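Long-range contacts in RimK domain protein ATP-grasp (Sphaerobacter thermophilus, PDB 5I47), which probably binds ATP and works as an amide-forming ligase of the ATP-grasp superfamily, as in its RimK and LysX relatives: residues B[173-178]-B[238-243]; B[193-198]-B[210-215]. All blocks are in the same frame, centred on the assembly; numbering follows the deposited sequence.

Both contacts lie on the same antiparallel sheet of the ATP-grasp domain, their centres about 11 Å apart, and interaction 2 is nested along the chain inside the loop closed by interaction 1. Interaction 1 sits at the surface: an irregular linker rests on strand 235-241 through methyl groups. Interaction 2, partly buried, is true strand pairing, in which 193-198 holds the short outer strand 209-211 by backbone bonds, helped by a glutamine amide. The two meet where Y212 OH lies 2.7 Å from E241 OE2, probably a hydrogen bond, and where A177 CB packs against the H198 ring. One contact is thus almost wholly apolar, the other mainly polar.

Interaction 1. Residues B[173-178]-B[238-243]; sequences IPARAG and EVVETG
The linker between the two antiparallel sheets of the ATP-grasp domain, residues 173-178, rests through I173 and A175 on V240, near the end of strand 235-241. With chi1 at 172°, V240 points CG1 away from its own N and out to the linker, where it meets three groups of I173 and A175. The carbonyl oxygen I173 O comes to 3.5 Å from V240 CG1, the methyl I173 CG2 to 3.9 Å, and A175 CB to 4.0 Å. The side chains of I173 and V240 cross obliquely, and the CG2 branch of the isoleucine does the touching; the same I173 CG2 reaches on to T242 CG2, 3.7 Å away. T242 turns its hydroxyl elsewhere: OG1 is hydrogen-bonded to D244 N and G245 O, in the turn that leads from strand 235-241 into 246-253. The fold brings these pieces together because strand 167-171 ends one sheet's share of the chain and 180-187, next to 235-241, begins the other's; in ATP-grasp enzymes the nucleotide generally lies between two such sheets. After A175 the linker folds into an inverse gamma turn centred on R176, marked by a weak bond of 2.8 Å from A177 N to A175 O, while R176 N is bonded to the side chain of Q179. Beyond it, G178 meets only the far end of E241. The chain of E241, extended beyond CG, brings E241 OE2 to 4.1 Å from G178 O, two acceptors merely near each other, and the carboxylate finds its polar partner in the hydroxyl of Y212.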
loop_
_atom_site.group_PDB
_atom_site.type_symbol
_atom_site.label_atom_id
_atom_site.label_comp_id
_atom_site.label_asym_id
_atom_site.label_seq_id
_atom_site.Cartn_x
_atom_site.Cartn_y
_atom_site.Cartn_z
ATOM N N ILE B 173 16.556 -13.303 14.759
ATOM C CA ILE B 173 17.537 -13.082 15.818
ATOM C C ILE B 173 16.868 -13.385 17.153
ATOM O O ILE B 173 16.152 -12.528 17.689
ATOM C CB ILE B 173 18.091 -11.652 15.772
ATOM C CG1 ILE B 173 18.449 -11.268 14.333
ATOM C CG2 ILE B 173 19.303 -11.524 16.684
ATOM C CD1 ILE B 173 18.962 -9.856 14.183
ATOM N N PRO B 174 17.058 -14.577 17.720
ATOM C CA PRO B 174 16.325 -14.932 18.943
ATOM C C PRO B 174 16.818 -14.143 20.147
ATOM O O PRO B 174 18.014 -13.876 20.295
ATOM C CB PRO B 174 16.606 -16.432 19.102
ATOM C CG PRO B 174 17.919 -16.629 18.431
ATOM C CD PRO B 174 17.949 -15.666 17.275
ATOM N N ALA B 175 15.877 -13.769 21.009
ATOM C CA ALA B 175 16.169 -12.973 22.191
ATOM C C ALA B 175 15.803 -13.756 23.444
ATOM O O ALA B 175 14.807 -14.487 23.462
ATOM C CB ALA B 175 15.411 -11.642 22.161
ATOM N N ARG B 176 16.613 -13.602 24.491
ATOM C CA ARG B 176 16.375 -14.290 25.759
ATOM C C ARG B 176 15.287 -13.624 26.590
ATOM O O ARG B 176 15.459 -13.420 27.794
ATOM C CB ARG B 176 17.681 -14.380 26.545
ATOM N N ALA B 177 14.167 -13.263 25.953
ATOM C CA ALA B 177 13.023 -12.610 26.586
ATOM C C ALA B 177 13.389 -11.240 27.151
ATOM O O ALA B 177 12.703 -10.250 26.873
ATOM C CB ALA B 177 12.425 -13.503 27.676
ATOM N N GLY B 178 14.459 -11.169 27.944
ATOM C CA GLY B 178 14.944 -9.898 28.459
ATOM C C GLY B 178 15.582 -9.001 27.419
ATOM O O GLY B 178 15.784 -7.812 27.693
ATOM N N GLU B 238 10.134 -2.209 18.198
ATOM C CA GLU B 238 10.560 -3.520 18.673
ATOM C C GLU B 238 12.039 -3.706 18.358
ATOM O O GLU B 238 12.448 -3.615 17.195
ATOM C CB GLU B 238 9.724 -4.627 18.032
ATOM N N VAL B 239 12.844 -3.952 19.391
ATOM C CA VAL B 239 14.290 -4.064 19.248
ATOM C C VAL B 239 14.746 -5.390 19.844
ATOM O O VAL B 239 14.154 -5.898 20.801
ATOM C CB VAL B 239 15.025 -2.879 19.923
ATOM C CG1 VAL B 239 16.486 -2.834 19.493
ATOM C CG2 VAL B 239 14.337 -1.561 19.598
ATOM N N VAL B 240 15.800 -5.957 19.261
ATOM C CA VAL B 240 16.434 -7.171 19.765
ATOM C C VAL B 240 17.903 -6.859 20.013
ATOM O O VAL B 240 18.610 -6.423 19.097
ATOM C CB VAL B 240 16.279 -8.352 18.793
ATOM C CG1 VAL B 240 17.112 -9.538 19.261
ATOM C CG2 VAL B 240 14.819 -8.752 18.677
ATOM N N GLU B 241 18.359 -7.076 21.246
ATOM C CA GLU B 241 19.748 -6.811 21.592
ATOM C C GLU B 241 20.625 -7.987 21.190
ATOM O O GLU B 241 20.261 -9.148 21.386
ATOM C CB GLU B 241 19.890 -6.547 23.089
ATOM C CG GLU B 241 18.946 -5.494 23.629
ATOM C CD GLU B 241 19.341 -5.021 25.011
ATOM O OE1 GLU B 241 20.307 -4.233 25.117
ATOM O OE2 GLU B 241 18.695 -5.446 25.994
ATOM N N THR B 242 21.785 -7.679 20.614
ATOM C CA THR B 242 22.741 -8.693 20.192
ATOM C C THR B 242 24.112 -8.358 20.770
ATOM O O THR B 242 24.294 -7.349 21.458
ATOM C CB THR B 242 22.820 -8.795 18.663
ATOM O OG1 THR B 242 23.580 -7.695 18.147
ATOM C CG2 THR B 242 21.428 -8.779 18.043
ATOM N N GLY B 243 25.082 -9.229 20.488
ATOM C CA GLY B 243 26.463 -8.966 20.836
ATOM C C GLY B 243 27.157 -7.969 19.938
ATOM O O GLY B 243 28.236 -7.477 20.287
#

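Interaction 2. Residues B[193-198]-B[210-215]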
loop_
_atom_site.group_PDB
_atom_site.type_symbol
_atom_site.label_atom_id
_atom_site.label_comp_id
_atom_site.label_asym_id
_atom_site.label_seq_id
_atom_site.Cartn_x
_atom_site.Cartn_y
_atom_site.Cartn_z
ATOM N N ILE B 193 11.527 2.519 28.311
ATOM C CA ILE B 193 12.058 1.308 27.704
ATOM C C ILE B 193 11.478 0.121 28.456
ATOM O O ILE B 193 11.393 0.140 29.688
ATOM C CB ILE B 193 13.599 1.293 27.739
ATOM C CG1 ILE B 193 14.142 2.556 27.064
ATOM C CG2 ILE B 193 14.143 0.048 27.068
ATOM C CD1 ILE B 193 15.648 2.649 27.047
ATOM N N GLU B 194 11.060 -0.901 27.714
ATOM C CA GLU B 194 10.416 -2.066 28.300
ATOM C C GLU B 194 11.011 -3.338 27.710
ATOM O O GLU B 194 11.736 -3.311 26.712
ATOM C CB GLU B 194 8.898 -2.024 28.084
ATOM C CG GLU B 194 8.212 -0.902 28.844
ATOM C CD GLU B 194 6.733 -0.798 28.532
ATOM O OE1 GLU B 194 6.335 -1.169 27.408
ATOM O OE2 GLU B 194 5.970 -0.343 29.411
ATOM N N GLN B 195 10.701 -4.465 28.352
ATOM C CA GLN B 195 11.144 -5.774 27.895
ATOM C C GLN B 195 10.011 -6.775 28.072
ATOM O O GLN B 195 9.299 -6.749 29.080
ATOM C CB GLN B 195 12.398 -6.239 28.649
ATOM C CG GLN B 195 12.254 -6.266 30.158
ATOM C CD GLN B 195 13.574 -6.514 30.865
ATOM O OE1 GLN B 195 14.566 -5.828 30.612
ATOM N NE2 GLN B 195 13.591 -7.501 31.754
ATOM N N ARG B 196 9.844 -7.650 27.084
ATOM C CA ARG B 196 8.743 -8.601 27.102
ATOM C C ARG B 196 8.971 -9.679 28.157
ATOM O O ARG B 196 10.106 -10.055 28.464
ATOM C CB ARG B 196 8.571 -9.242 25.725
ATOM N N THR B 197 7.872 -10.175 28.718
ATOM C CA THR B 197 7.892 -11.263 29.695
ATOM C C THR B 197 7.370 -12.514 28.990
ATOM O O THR B 197 6.162 -12.759 28.939
ATOM C CB THR B 197 7.057 -10.924 30.931
ATOM O OG1 THR B 197 5.663 -11.051 30.620
ATOM C CG2 THR B 197 7.339 -9.500 31.391
ATOM N N HIS B 198 8.291 -13.302 28.443
ATOM C CA HIS B 198 7.937 -14.517 27.717
ATOM C C HIS B 198 7.520 -15.634 28.671
ATOM O O HIS B 198 6.643 -15.452 29.517
ATOM C CB HIS B 198 9.107 -14.986 26.846
ATOM C CG HIS B 198 9.418 -14.074 25.697
ATOM N ND1 HIS B 198 9.935 -14.532 24.503
ATOM C CD2 HIS B 198 9.291 -12.733 25.559
ATOM C CE1 HIS B 198 10.109 -13.514 23.681
ATOM N NE2 HIS B 198 9.726 -12.410 24.298
ATOM N N GLU B 210 7.619 -5.292 30.804
ATOM C CA GLU B 210 8.225 -4.969 32.087
ATOM C C GLU B 210 9.327 -3.933 31.891
ATOM O O GLU B 210 9.950 -3.863 30.829
ATOM C CB GLU B 210 8.795 -6.233 32.742
ATOM C CG GLU B 210 9.541 -6.015 34.044
ATOM C CD GLU B 210 10.519 -7.133 34.331
ATOM O OE1 GLU B 210 10.480 -8.151 33.605
ATOM O OE2 GLU B 210 11.331 -6.993 35.271
ATOM N N ALA B 211 9.559 -3.122 32.926
ATOM C CA ALA B 211 10.591 -2.096 32.859
ATOM C C ALA B 211 11.954 -2.718 32.577
ATOM O O ALA B 211 12.290 -3.786 33.096
ATOM C CB ALA B 211 10.633 -1.300 34.164
ATOM N N TYR B 212 12.736 -2.038 31.743
ATOM C CA TYR B 212 14.022 -2.562 31.303
ATOM C C TYR B 212 15.031 -2.524 32.443
ATOM O O TYR B 212 15.263 -1.474 33.048
ATOM C CB TYR B 212 14.527 -1.751 30.108
ATOM C CG TYR B 212 15.828 -2.233 29.501
ATOM C CD1 TYR B 212 15.899 -3.443 28.821
ATOM C CD2 TYR B 212 16.981 -1.460 29.582
ATOM C CE1 TYR B 212 17.086 -3.879 28.255
ATOM C CE2 TYR B 212 18.171 -1.886 29.019
ATOM C CZ TYR B 212 18.219 -3.095 28.358
ATOM O OH TYR B 212 19.403 -3.516 27.801
ATOM N N THR B 213 15.632 -3.677 32.733
ATOM C CA THR B 213 16.570 -3.792 33.844
ATOM C C THR B 213 18.005 -3.914 33.345
ATOM O O THR B 213 18.724 -4.845 33.722
ATOM C CB THR B 213 16.213 -4.997 34.723
ATOM O OG1 THR B 213 16.154 -6.180 33.915
ATOM C CG2 THR B 213 14.867 -4.785 35.405
ATOM N N GLY B 214 18.430 -2.979 32.499
ATOM C CA GLY B 214 19.784 -2.976 31.984
ATOM C C GLY B 214 20.315 -1.570 31.805
ATOM O O GLY B 214 19.759 -0.623 32.366
ATOM N N ASP B 215 21.384 -1.421 31.036
ATOM C CA ASP B 215 21.934 -0.101 30.752
ATOM C C ASP B 215 21.012 0.640 29.791
ATOM O O ASP B 215 20.899 0.230 28.627
ATOM C CB ASP B 215 23.334 -0.236 30.157
ATOM C CG ASP B 215 24.027 1.100 29.988
ATOM O OD1 ASP B 215 23.639 2.064 30.685
ATOM O OD2 ASP B 215 24.965 1.182 29.166
#
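Q195 and E210 form an antiparallel hydrogen-bonded pair, with Q195 N donating a hydrogen bond to E210 O at 2.7 Å and E210 N returning a nearly straight bond of 2.8 Å to Q195 O (173° at the hydrogen). E194 and A211 follow as a non-hydrogen-bonded pair, and E194 CA comes to 3.1 Å from E210 O in a CA-H...O contact. A longer bond, Y212 N to I193 O at 3.3 Å, comes in from above the carbonyl plane as the chain swings off the strand. The short strand 209-211 is thereby added to 190-196 as the outer strand of a five-stranded antiparallel sheet of the ATP-grasp domain. The side chain of Q195 extends the pairing past the strand's end. With CG between the backbone N and the carbonyl carbon (chi1 56°), its amide reaches T213, whose N donates to Q195 OE1 at 3.2 Å, again from above the carbonyl plane. Q195 OE1 also lies 3.3 Å from Y212 CD1, the amide and ring planes standing 75° apart. A leucine in place of Q195 would leave T213 N without this acceptor and would probably let the chain at T213 move more freely. The side chains of I193 and Y212 lie side by side, I193 CG2 packing on Y212 CB at 3.6 Å; both residues also touch L219 of helix 216-230, the tyrosine hydroxyl being hydrogen-bonded to E241. At the other end the side chains of T197 and E210 cross at about a right angle, T197 CG2 lying 3.8 Å from E210 CB, while the carboxylate of E194 forms a salt bridge with R182.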